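Local atomic coordinates of 2-oxoglutarate carboxylase small subunit (Hydrogenobacter thermophilus, PDB entry 7KCT), a protein that is the small (beta) subunit of a carboxylase, has biotin carboxylase-family domains including an ATP-grasp domain, and binds ADP, magnesium and bicarbonate. Residues A[14-19]-A[25-30]; A[109-114]-A[322-327]; A[220-225]-A[230-235]; A[317-320]-A[326-329]. One frame throughout, in Å; residues are numbered along the deposited sequence.

Interaction 1 (A[14-19]-A[25-30]); sequences VLVANR and RVIRAC
Val16 meets Val26 and Ile27 where strand 14-16 lies against helix 25-30. The CB of Val16 is directed at the helix but stands back from it, and its CG2 methyl does the touching. CG1, anti to the backbone N (chi1 -180°), stands a little further off, 4.2 Å from Val26 CG1. CG2 reaches further. It lies 3.8 Å from Val26 CG1 and 4.0 Å from Ile27 CG1. The two valine side chains slide past each other in opposite directions, whereas Ile27 crosses Val16 at about a right angle. Ile27 arrives from the flank of the helix, with only its end drawing near.

One turn further along the helix, Cys30 SG lies 4.0 Å from Val14 CB, with Val14 CG1 next to it. The thiol is thus set against the branched part of the valine. No hydrogen bond crosses the contact, and all five touching residues are buried. Past the strand, Ala17 centres an inverse gamma turn, and Asn18 OD1 takes the Arg19 N-H on a lone pair in the carbonyl plane.

The two axes are 9.4 Å apart and nearly antiparallel (165°). This is the first half of a beta-alpha-beta crossover leading to strand 36-41. Strand 13-16 is flanked by strands 36-41 and 85-87, and helix 20-32 also packs on helix 316-324.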
loop_
_atom_site.group_PDB
_atom_site.type_symbol
_atom_site.label_atom_id
_atom_site.label_comp_id
_atom_site.label_asym_id
_atom_site.label_seq_id
_atom_site.Cartn_x
_atom_site.Cartn_y
_atom_site.Cartn_z
ATOM N N VAL A 14 -23.230 3.677 10.168
ATOM C CA VAL A 14 -22.433 4.777 10.710
ATOM C C VAL A 14 -22.511 5.933 9.719
ATOM O O VAL A 14 -22.301 5.737 8.507
ATOM C CB VAL A 14 -20.961 4.372 10.933
ATOM C CG1 VAL A 14 -20.072 5.592 11.276
ATOM C CG2 VAL A 14 -20.860 3.309 11.951
ATOM N N LEU A 15 -22.766 7.129 10.234
ATOM C CA LEU A 15 -22.643 8.378 9.488
ATOM C C LEU A 15 -21.251 8.997 9.718
ATOM O O LEU A 15 -20.769 9.102 10.862
ATOM C CB LEU A 15 -23.765 9.309 9.913
ATOM C CG LEU A 15 -23.913 10.641 9.164
ATOM C CD1 LEU A 15 -25.318 11.270 9.210
ATOM C CD2 LEU A 15 -22.908 11.710 9.612
ATOM N N VAL A 16 -20.593 9.373 8.616
ATOM C CA VAL A 16 -19.249 9.941 8.623
ATOM C C VAL A 16 -19.432 11.441 8.444
ATOM O O VAL A 16 -19.857 11.890 7.377
ATOM C CB VAL A 16 -18.410 9.338 7.492
ATOM C CG1 VAL A 16 -17.052 9.914 7.513
ATOM C CG2 VAL A 16 -18.396 7.783 7.596
ATOM N N ALA A 17 -19.182 12.235 9.478
ATOM C CA ALA A 17 -19.464 13.675 9.406
ATOM C C ALA A 17 -18.205 14.431 8.967
ATOM O O ALA A 17 -17.566 15.150 9.738
ATOM C CB ALA A 17 -19.987 14.185 10.740
ATOM N N ASN A 18 -17.764 14.157 7.744
ATOM C CA ASN A 18 -16.501 14.714 7.249
ATOM C C ASN A 18 -16.382 14.445 5.747
ATOM O O ASN A 18 -17.362 14.042 5.109
ATOM C CB ASN A 18 -15.309 14.156 8.020
ATOM C CG ASN A 18 -14.182 15.183 8.161
ATOM O OD1 ASN A 18 -13.662 15.727 7.175
ATOM N ND2 ASN A 18 -13.796 15.432 9.384
ATOM N N ARG A 19 -15.218 14.760 5.165
ATOM C CA ARG A 19 -15.037 14.747 3.712
ATOM C C ARG A 19 -13.633 14.298 3.358
ATOM O O ARG A 19 -12.788 14.081 4.227
ATOM C CB ARG A 19 -15.306 16.135 3.106
ATOM C CG ARG A 19 -14.402 17.277 3.627
ATOM C CD ARG A 19 -14.512 18.589 2.804
ATOM N NE ARG A 19 -14.062 18.387 1.419
ATOM C CZ ARG A 19 -12.805 18.293 1.028
ATOM N NH1 ARG A 19 -11.790 18.390 1.900
ATOM N NH2 ARG A 19 -12.564 18.065 -0.264
ATOM N N ARG A 25 -11.131 7.058 4.465
ATOM C CA ARG A 25 -10.475 6.188 5.441
ATOM C C ARG A 25 -11.467 5.569 6.409
ATOM O O ARG A 25 -11.390 4.371 6.728
ATOM C CB ARG A 25 -9.418 7.019 6.185
ATOM C CG ARG A 25 -8.873 6.352 7.432
ATOM C CD ARG A 25 -7.850 5.305 7.055
ATOM N NE ARG A 25 -7.261 4.587 8.182
ATOM C CZ ARG A 25 -7.693 3.428 8.644
ATOM N NH1 ARG A 25 -8.769 2.847 8.108
ATOM N NH2 ARG A 25 -7.021 2.843 9.636
ATOM N N VAL A 26 -12.392 6.367 6.918
ATOM C CA VAL A 26 -13.401 5.826 7.816
ATOM C C VAL A 26 -14.368 4.907 7.069
ATOM O O VAL A 26 -14.749 3.846 7.578
ATOM C CB VAL A 26 -14.133 6.986 8.519
ATOM C CG1 VAL A 26 -15.326 6.477 9.310
ATOM C CG2 VAL A 26 -13.134 7.772 9.441
ATOM N N ILE A 27 -14.832 5.324 5.884
ATOM C CA ILE A 27 -15.733 4.488 5.098
ATOM C C ILE A 27 -15.127 3.126 4.842
ATOM O O ILE A 27 -15.817 2.105 4.919
ATOM C CB ILE A 27 -16.150 5.157 3.774
ATOM C CG1 ILE A 27 -17.073 6.304 4.080
ATOM C CG2 ILE A 27 -16.847 4.111 2.855
ATOM C CD1 ILE A 27 -17.270 7.276 2.987
ATOM N N ARG A 28 -13.839 3.076 4.537
ATOM C CA ARG A 28 -13.192 1.795 4.280
ATOM C C ARG A 28 -13.198 0.889 5.513
ATOM O O ARG A 28 -13.396 -0.327 5.395
ATOM C CB ARG A 28 -11.741 1.998 3.822
ATOM C CG ARG A 28 -11.009 0.668 3.627
ATOM C CD ARG A 28 -9.732 0.691 2.755
ATOM N NE ARG A 28 -9.917 1.456 1.532
ATOM C CZ ARG A 28 -10.686 1.095 0.511
ATOM N NH1 ARG A 28 -11.342 -0.047 0.549
ATOM N NH2 ARG A 28 -10.821 1.895 -0.538
ATOM N N ALA A 29 -12.897 1.458 6.682
ATOM C CA ALA A 29 -12.924 0.700 7.931
ATOM C C ALA A 29 -14.308 0.134 8.194
ATOM O O ALA A 29 -14.435 -1.010 8.646
ATOM C CB ALA A 29 -12.469 1.580 9.101
ATOM N N CYS A 30 -15.356 0.932 7.924
ATOM C CA CYS A 30 -16.734 0.481 8.085
ATOM C C CYS A 30 -17.082 -0.659 7.128
ATOM O O CYS A 30 -17.755 -1.617 7.521
ATOM C CB CYS A 30 -17.707 1.645 7.873
ATOM S SG CYS A 30 -17.727 2.908 9.167
#

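Interaction 2 (A[109-114]-A[322-327]); sequences TFIGPH and RIAAGE
Ala324 sets its methyl against Thr109 and Ile111, and this apolar packing makes up the contact. Ala324 CB is 3.7 Å from Ile111 CG1 and 4.0 Å from Thr109 CG2. Ile111 CG2 borders the same methyl a little further off, at 4.2 Å. Both branches of Ile111 thus border the methyl, CG1 more closely. Thr109 OG1 lies beside the backbone N (chi1 -60°), which puts CG2 anti to that N and turns the methyl toward Ala324. The backbones come close here, the CA atoms of Ile111 and Ala324 being 5.4 Å apart.

No hydrogen bond joins the segments. The Thr109 methyl CG2 lies 3.6 Å from Ala324 O, which takes a hydrogen bond from Lys225 NZ.

Within 322-327, Gly326 N binds Ile323 O and Glu327 N binds Arg322 O, each at 2.9 Å. Arg322 NE and Glu327 OE1 form a long salt bridge of 3.7 Å. On the other side of the strand, Phe110 packs on helices 97-105 and 115-120. His114 is the N-cap of helix 115-120; its ND1 is bonded to the N of Lys116, just beyond 109-114.

The two backbone bonds and the positive phi of Gly326 (98°) make a Schellman motif, a common way for a helix to finish. The last turn of helix 316-324 lies beside 109-110, an outermost strand within this chain of the parallel sheet in the Rossmann-like N-terminal part.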
loop_
_atom_site.group_PDB
_atom_site.type_symbol
_atom_site.label_atom_id
_atom_site.label_comp_id
_atom_site.label_asym_id
_atom_site.label_seq_id
_atom_site.Cartn_x
_atom_site.Cartn_y
_atom_site.Cartn_z
ATOM N N THR A 109 -24.349 7.233 19.098
ATOM C CA THR A 109 -23.014 7.039 19.669
ATOM C C THR A 109 -21.986 7.914 18.916
ATOM O O THR A 109 -21.773 7.762 17.699
ATOM C CB THR A 109 -22.621 5.556 19.632
ATOM O OG1 THR A 109 -23.547 4.767 20.394
ATOM C CG2 THR A 109 -21.245 5.295 20.237
ATOM N N PHE A 110 -21.367 8.845 19.636
ATOM C CA PHE A 110 -20.229 9.625 19.126
ATOM C C PHE A 110 -18.975 8.744 19.185
ATOM O O PHE A 110 -18.632 8.240 20.259
ATOM C CB PHE A 110 -20.090 10.907 19.960
ATOM C CG PHE A 110 -19.001 11.850 19.486
ATOM C CD1 PHE A 110 -19.256 12.731 18.464
ATOM C CD2 PHE A 110 -17.740 11.870 20.092
ATOM C CE1 PHE A 110 -18.274 13.605 18.018
ATOM C CE2 PHE A 110 -16.735 12.735 19.633
ATOM C CZ PHE A 110 -16.998 13.584 18.598
ATOM N N ILE A 111 -18.298 8.541 18.043
ATOM C CA ILE A 111 -17.088 7.699 17.968
ATOM C C ILE A 111 -15.902 8.605 18.308
ATOM O O ILE A 111 -15.300 9.271 17.440
ATOM C CB ILE A 111 -16.945 7.021 16.600
ATOM C CG1 ILE A 111 -18.145 6.089 16.360
ATOM C CG2 ILE A 111 -15.625 6.261 16.488
ATOM C CD1 ILE A 111 -18.273 5.600 14.914
ATOM N N GLY A 112 -15.560 8.626 19.586
ATOM C CA GLY A 112 -14.635 9.583 20.152
ATOM C C GLY A 112 -14.690 9.469 21.665
ATOM O O GLY A 112 -15.360 8.581 22.201
ATOM N N PRO A 113 -13.939 10.304 22.386
ATOM C CA PRO A 113 -13.930 10.203 23.854
ATOM C C PRO A 113 -15.197 10.864 24.398
ATOM O O PRO A 113 -15.938 11.527 23.683
ATOM C CB PRO A 113 -12.630 10.934 24.264
ATOM C CG PRO A 113 -12.402 11.935 23.176
ATOM C CD PRO A 113 -12.954 11.283 21.883
ATOM N N HIS A 114 -15.454 10.675 25.682
ATOM C CA HIS A 114 -16.619 11.325 26.273
ATOM C C HIS A 114 -16.617 12.830 26.054
ATOM O O HIS A 114 -15.580 13.494 26.138
ATOM C CB HIS A 114 -16.668 10.990 27.769
ATOM C CG HIS A 114 -17.998 11.247 28.382
ATOM N ND1 HIS A 114 -18.393 12.504 28.768
ATOM C CD2 HIS A 114 -19.092 10.463 28.480
ATOM C CE1 HIS A 114 -19.634 12.451 29.216
ATOM N NE2 HIS A 114 -20.094 11.233 29.014
ATOM N N ARG A 322 -14.799 -0.107 16.938
ATOM C CA ARG A 322 -15.068 -1.212 17.840
ATOM C C ARG A 322 -15.218 -0.751 19.286
ATOM O O ARG A 322 -16.039 -1.297 20.036
ATOM C CB ARG A 322 -13.940 -2.220 17.754
ATOM C CG ARG A 322 -13.909 -3.073 16.540
ATOM C CD ARG A 322 -12.586 -3.871 16.493
ATOM N NE ARG A 322 -12.783 -4.954 15.575
ATOM C CZ ARG A 322 -11.911 -5.362 14.664
ATOM N NH1 ARG A 322 -10.712 -4.781 14.539
ATOM N NH2 ARG A 322 -12.262 -6.362 13.853
ATOM N N ILE A 323 -14.334 0.149 19.729
ATOM C CA ILE A 323 -14.383 0.687 21.080
ATOM C C ILE A 323 -15.696 1.398 21.309
ATOM O O ILE A 323 -16.325 1.250 22.356
ATOM C CB ILE A 323 -13.184 1.635 21.312
ATOM C CG1 ILE A 323 -11.909 0.890 21.603
ATOM C CG2 ILE A 323 -13.455 2.613 22.431
ATOM C CD1 ILE A 323 -10.668 1.758 21.367
ATOM N N ALA A 324 -16.147 2.174 20.324
ATOM C CA ALA A 324 -17.394 2.910 20.485
ATOM C C ALA A 324 -18.594 1.964 20.582
ATOM O O ALA A 324 -19.571 2.282 21.265
ATOM C CB ALA A 324 -17.585 3.882 19.321
ATOM N N ALA A 325 -18.511 0.800 19.962
ATOM C CA ALA A 325 -19.534 -0.238 20.089
ATOM C C ALA A 325 -19.447 -1.019 21.406
ATOM O O ALA A 325 -20.325 -1.857 21.682
ATOM C CB ALA A 325 -19.380 -1.217 18.927
ATOM N N GLY A 326 -18.403 -0.787 22.206
ATOM C CA GLY A 326 -18.247 -1.461 23.481
ATOM C C GLY A 326 -17.342 -2.663 23.475
ATOM O O GLY A 326 -17.326 -3.413 24.464
ATOM N N GLU A 327 -16.646 -2.927 22.383
ATOM C CA GLU A 327 -15.684 -4.017 22.417
ATOM C C GLU A 327 -14.555 -3.674 23.376
ATOM O O GLU A 327 -14.244 -2.504 23.591
ATOM C CB GLU A 327 -15.071 -4.294 21.059
ATOM C CG GLU A 327 -16.052 -4.843 20.038
ATOM C CD GLU A 327 -15.361 -5.383 18.818
ATOM O OE1 GLU A 327 -14.152 -5.709 18.908
ATOM O OE2 GLU A 327 -16.026 -5.490 17.773
#

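Interaction 3 (A[220-225]-A[230-235]); sequences QVLGDK and IHLGER
Gln220 OE1 is gripped by both terminal nitrogens of Arg235. NH1 binds it at 2.9 Å, in the carbonyl plane and on a lone pair. NH2 binds the same oxygen at 3.2 Å, from above that plane. The oxygen lies in the guanidinium plane, and the amide and guanidinium planes are 52° apart. Gln220 NE2 in turn donates to Val221 O at 3.0 Å, which helps fix the rotation of the amide. The chain of Gln220 leaves anti to the backbone N (chi1 177°) and bends at chi2, and its CG rests 3.9 Å from Leu232 CB. Arg235 is held further by Gln302, which lines an ADP pocket, and by a salt bridge to Glu218.

The backbones pair antiparallel. Leu222 and Ile230 are a hydrogen-bonded pair, with Ile230 N to Leu222 O at 2.9 Å. Val221 and His231 are a non-hydrogen-bonded pair. Further along, Leu232 N binds Gln220 O at 2.8 Å, while Gln220 N binds Gly233 O. Gln220 thus faces two residues, as in a beta bulge, with Gly233 at positive phi. His231 ND1 takes the Gly233 N-H in its ring plane.

The hairpin supplies two neighbouring strands at one edge of a four-stranded antiparallel sheet. Strand 229-236 is outermost in this chain, and strand 215-223 lies between it and strand 278-286. Ile316 and Ile323 of helix 316-324 pack on the face bearing Leu222 and Leu232.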
loop_
_atom_site.group_PDB
_atom_site.type_symbol
_atom_site.label_atom_id
_atom_site.label_comp_id
_atom_site.label_asym_id
_atom_site.label_seq_id
_atom_site.Cartn_x
_atom_site.Cartn_y
_atom_site.Cartn_z
ATOM N N GLN A 220 0.701 8.604 20.802
ATOM C CA GLN A 220 -0.607 8.106 20.433
ATOM C C GLN A 220 -1.138 7.254 21.572
ATOM O O GLN A 220 -0.446 6.329 22.029
ATOM C CB GLN A 220 -0.473 7.262 19.171
ATOM C CG GLN A 220 -1.731 6.609 18.681
ATOM C CD GLN A 220 -2.718 7.598 18.140
ATOM O OE1 GLN A 220 -2.484 8.231 17.100
ATOM N NE2 GLN A 220 -3.842 7.741 18.834
ATOM N N VAL A 221 -2.335 7.573 22.055
ATOM C CA VAL A 221 -2.978 6.690 23.027
ATOM C C VAL A 221 -4.256 6.126 22.419
ATOM O O VAL A 221 -4.855 6.728 21.521
ATOM C CB VAL A 221 -3.275 7.374 24.378
ATOM C CG1 VAL A 221 -2.009 8.026 24.968
ATOM C CG2 VAL A 221 -4.379 8.383 24.248
ATOM N N LEU A 222 -4.646 4.948 22.906
ATOM C CA LEU A 222 -5.867 4.241 22.519
ATOM C C LEU A 222 -6.437 3.559 23.767
ATOM O O LEU A 222 -5.721 2.789 24.409
ATOM C CB LEU A 222 -5.548 3.217 21.429
ATOM C CG LEU A 222 -6.718 2.494 20.769
ATOM C CD1 LEU A 222 -7.568 3.472 20.004
ATOM C CD2 LEU A 222 -6.227 1.405 19.821
ATOM N N GLY A 223 -7.687 3.869 24.132
ATOM C CA GLY A 223 -8.325 3.254 25.290
ATOM C C GLY A 223 -9.721 2.749 24.968
ATOM O O GLY A 223 -10.411 3.289 24.105
ATOM N N ASP A 224 -10.155 1.714 25.709
ATOM C CA ASP A 224 -11.536 1.241 25.627
ATOM C C ASP A 224 -12.377 1.822 26.770
ATOM O O ASP A 224 -11.895 2.583 27.605
ATOM C CB ASP A 224 -11.596 -0.290 25.583
ATOM C CG ASP A 224 -11.160 -0.977 26.890
ATOM O OD1 ASP A 224 -11.242 -0.352 27.967
ATOM O OD2 ASP A 224 -10.783 -2.173 26.813
ATOM N N LYS A 225 -13.665 1.487 26.787
ATOM C CA LYS A 225 -14.577 2.077 27.763
ATOM C C LYS A 225 -14.463 1.431 29.144
ATOM O O LYS A 225 -15.145 1.874 30.072
ATOM C CB LYS A 225 -16.007 1.987 27.224
ATOM C CG LYS A 225 -16.198 2.854 25.951
ATOM C CD LYS A 225 -17.641 2.970 25.507
ATOM C CE LYS A 225 -17.813 3.965 24.370
ATOM N NZ LYS A 225 -19.223 3.951 23.808
ATOM N N ILE A 230 -3.663 1.932 26.331
ATOM C CA ILE A 230 -2.297 1.666 25.896
ATOM C C ILE A 230 -1.788 2.874 25.109
ATOM O O ILE A 230 -2.552 3.751 24.689
ATOM C CB ILE A 230 -2.173 0.384 25.050
ATOM C CG1 ILE A 230 -2.982 0.490 23.759
ATOM C CG2 ILE A 230 -2.608 -0.876 25.833
ATOM C CD1 ILE A 230 -2.813 -0.716 22.840
ATOM N N HIS A 231 -0.473 2.925 24.924
ATOM C CA HIS A 231 0.135 3.885 24.020
ATOM C C HIS A 231 0.668 3.133 22.806
ATOM O O HIS A 231 0.938 1.924 22.859
ATOM C CB HIS A 231 1.250 4.719 24.701
ATOM C CG HIS A 231 2.496 3.956 24.987
ATOM N ND1 HIS A 231 3.413 3.654 24.008
ATOM C CD2 HIS A 231 3.026 3.501 26.153
ATOM C CE1 HIS A 231 4.415 2.975 24.533
ATOM N NE2 HIS A 231 4.218 2.892 25.840
ATOM N N LEU A 232 0.729 3.833 21.683
ATOM C CA LEU A 232 1.267 3.263 20.461
ATOM C C LEU A 232 2.525 4.019 20.067
ATOM O O LEU A 232 2.777 4.279 18.899
ATOM C CB LEU A 232 0.222 3.263 19.339
ATOM C CG LEU A 232 -1.025 2.412 19.640
ATOM C CD1 LEU A 232 -2.087 2.566 18.525
ATOM C CD2 LEU A 232 -0.627 0.922 19.841
ATOM N N GLY A 233 3.353 4.362 21.061
ATOM C CA GLY A 233 4.595 4.985 20.736
ATOM C C GLY A 233 4.377 6.387 20.220
ATOM O O GLY A 233 3.302 6.975 20.322
ATOM N N GLU A 234 5.454 6.941 19.679
ATOM C CA GLU A 234 5.480 8.345 19.340
ATOM C C GLU A 234 5.763 8.562 17.854
ATOM O O GLU A 234 6.109 7.648 17.108
ATOM C CB GLU A 234 6.508 9.082 20.217
ATOM C CG GLU A 234 7.932 9.087 19.749
ATOM C CD GLU A 234 8.597 7.753 19.789
ATOM O OE1 GLU A 234 9.777 7.734 19.399
ATOM O OE2 GLU A 234 7.979 6.731 20.177
ATOM N N ARG A 235 5.540 9.797 17.443
ATOM C CA ARG A 235 5.847 10.262 16.104
ATOM C C ARG A 235 6.587 11.578 16.223
ATOM O O ARG A 235 6.282 12.402 17.090
ATOM C CB ARG A 235 4.581 10.482 15.295
ATOM C CG ARG A 235 3.628 9.296 15.293
ATOM C CD ARG A 235 2.377 9.685 14.461
ATOM N NE ARG A 235 1.351 10.443 15.193
ATOM C CZ ARG A 235 0.268 9.919 15.788
ATOM N NH1 ARG A 235 0.042 8.617 15.785
ATOM N NH2 ARG A 235 -0.617 10.726 16.361
#

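Interaction 4 (A[317-320]-A[326-329]); sequences VKWQ and GERL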
loop_
_atom_site.group_PDB
_atom_site.type_symbol
_atom_site.label_atom_id
_atom_site.label_comp_id
_atom_site.label_asym_id
_atom_site.label_seq_id
_atom_site.Cartn_x
_atom_site.Cartn_y
_atom_site.Cartn_z
ATOM N N VAL A 317 -8.313 3.426 13.364
ATOM C CA VAL A 317 -9.685 3.827 13.049
ATOM C C VAL A 317 -10.661 2.666 13.273
ATOM O O VAL A 317 -11.763 2.861 13.796
ATOM C CB VAL A 317 -9.762 4.360 11.608
ATOM C CG1 VAL A 317 -11.179 4.706 11.214
ATOM C CG2 VAL A 317 -8.918 5.608 11.469
ATOM N N LYS A 318 -10.324 1.466 12.792
ATOM C CA LYS A 318 -11.194 0.329 13.053
ATOM C C LYS A 318 -11.392 0.147 14.559
ATOM O O LYS A 318 -12.509 -0.136 15.013
ATOM C CB LYS A 318 -10.625 -0.932 12.400
ATOM C CG LYS A 318 -11.634 -2.062 12.313
ATOM C CD LYS A 318 -11.117 -3.305 11.598
ATOM C CE LYS A 318 -10.985 -3.115 10.114
ATOM N NZ LYS A 318 -10.753 -4.435 9.425
ATOM N N TRP A 319 -10.315 0.316 15.354
ATOM C CA TRP A 319 -10.441 0.194 16.809
ATOM C C TRP A 319 -11.312 1.300 17.384
ATOM O O TRP A 319 -12.106 1.045 18.301
ATOM C CB TRP A 319 -9.042 0.163 17.498
ATOM C CG TRP A 319 -8.573 -1.247 17.536
ATOM C CD1 TRP A 319 -7.547 -1.801 16.818
ATOM C CD2 TRP A 319 -9.168 -2.329 18.281
ATOM N NE1 TRP A 319 -7.494 -3.148 17.046
ATOM C CE2 TRP A 319 -8.446 -3.493 17.970
ATOM C CE3 TRP A 319 -10.215 -2.410 19.214
ATOM C CZ2 TRP A 319 -8.752 -4.742 18.537
ATOM C CZ3 TRP A 319 -10.508 -3.639 19.782
ATOM C CH2 TRP A 319 -9.784 -4.789 19.438
ATOM N N GLN A 320 -11.198 2.535 16.882
ATOM C CA GLN A 320 -12.138 3.557 17.314
ATOM C C GLN A 320 -13.564 3.023 17.236
ATOM O O GLN A 320 -14.360 3.182 18.160
ATOM C CB GLN A 320 -11.999 4.824 16.464
ATOM C CG GLN A 320 -10.935 5.848 16.886
ATOM C CD GLN A 320 -10.949 7.046 15.969
ATOM O OE1 GLN A 320 -10.769 6.916 14.741
ATOM N NE2 GLN A 320 -11.266 8.198 16.524
ATOM N N GLY A 326 -18.403 -0.787 22.206
ATOM C CA GLY A 326 -18.247 -1.461 23.481
ATOM C C GLY A 326 -17.342 -2.663 23.475
ATOM O O GLY A 326 -17.326 -3.413 24.464
ATOM N N GLU A 327 -16.646 -2.927 22.383
ATOM C CA GLU A 327 -15.684 -4.017 22.417
ATOM C C GLU A 327 -14.555 -3.674 23.376
ATOM O O GLU A 327 -14.244 -2.504 23.591
ATOM C CB GLU A 327 -15.071 -4.294 21.059
ATOM C CG GLU A 327 -16.052 -4.843 20.038
ATOM C CD GLU A 327 -15.361 -5.383 18.818
ATOM O OE1 GLU A 327 -14.152 -5.709 18.908
ATOM O OE2 GLU A 327 -16.026 -5.490 17.773
ATOM N N ARG A 328 -13.946 -4.704 23.952
ATOM C CA ARG A 328 -12.742 -4.543 24.746
ATOM C C ARG A 328 -11.546 -4.419 23.813
ATOM O O ARG A 328 -11.507 -5.021 22.730
ATOM C CB ARG A 328 -12.511 -5.754 25.662
ATOM C CG ARG A 328 -13.263 -5.758 26.943
ATOM C CD ARG A 328 -12.709 -6.744 28.000
ATOM N NE ARG A 328 -13.035 -6.178 29.299
ATOM C CZ ARG A 328 -14.242 -6.200 29.844
ATOM N NH1 ARG A 328 -15.298 -6.778 29.234
ATOM N NH2 ARG A 328 -14.435 -5.614 31.003
ATOM N N LEU A 329 -10.560 -3.646 24.258
ATOM C CA LEU A 329 -9.288 -3.533 23.554
ATOM C C LEU A 329 -8.486 -4.817 23.744
ATOM O O LEU A 329 -8.191 -5.211 24.877
ATOM C CB LEU A 329 -8.551 -2.294 24.067
ATOM C CG LEU A 329 -7.356 -1.697 23.332
ATOM C CD1 LEU A 329 -7.617 -1.808 21.830
ATOM C CD2 LEU A 329 -7.167 -0.235 23.713
#
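Trp319 meets Leu329 and the Arg328 carbonyl on the close-packed side of this contact. Leu329 CD1 sits over one face of the indole, 3.9 Å from the centroid of the six-membered ring and 18° off its normal. This is a CH-pi contact. The nearest ring atom is Trp319 CE3, at 3.7 Å from that methyl. Leu329 CG leaves anti to the backbone N (chi1 -165°), which brings the end of the side chain in under the ring although its base points past the helix. At the edge of the same ring, near its plane, Arg328 O comes within 3.4 Å of Trp319 CZ3. The indole is therefore bounded by a methyl on a face and by a carbonyl oxygen at its rim. Both Trp319 and Leu329 are buried, and both also touch Leu222 of strand 215-223.

The other side is looser. Glu327 OE1 is 4.3 Å from Trp319 CZ3 and approaches obliquely. The CB of Arg328 points away from the helix; the residue is exposed, and its guanidinium makes a cation-pi contact with Tyr226. Trp319 has a cation-pi partner of its own in Arg322.

Gly326 closes helix 316-324 in a Schellman motif. Residues 327-329 follow that motif and pass back along the Trp319 indole, in the ATP-grasp family region.

Helix 316-324 links all four contacts. Interactions 2 and 4 both use it and share Gly326 and Glu327; their centres are about 7 Å apart. Interaction 1 meets it where Val26 CG2 lies 4.0 Å from Val317 CG1 of interaction 4. Interactions 1 and 2 both reach the parallel sheet, where Val14 CG1 packs 4.1 Å from Ile111 CD1. Interaction 3 packs its hairpin on another side of the helix. Its Asp224 OD2 probably accepts a hydrogen bond from Leu329 N of interaction 4, at 3.0 Å. Interaction 3 lies near the nucleotide: the Arg235 side chain is about 7 Å from a bound ADP. The Val26 side chain of interaction 1 is about 12 Å from a bound ADP.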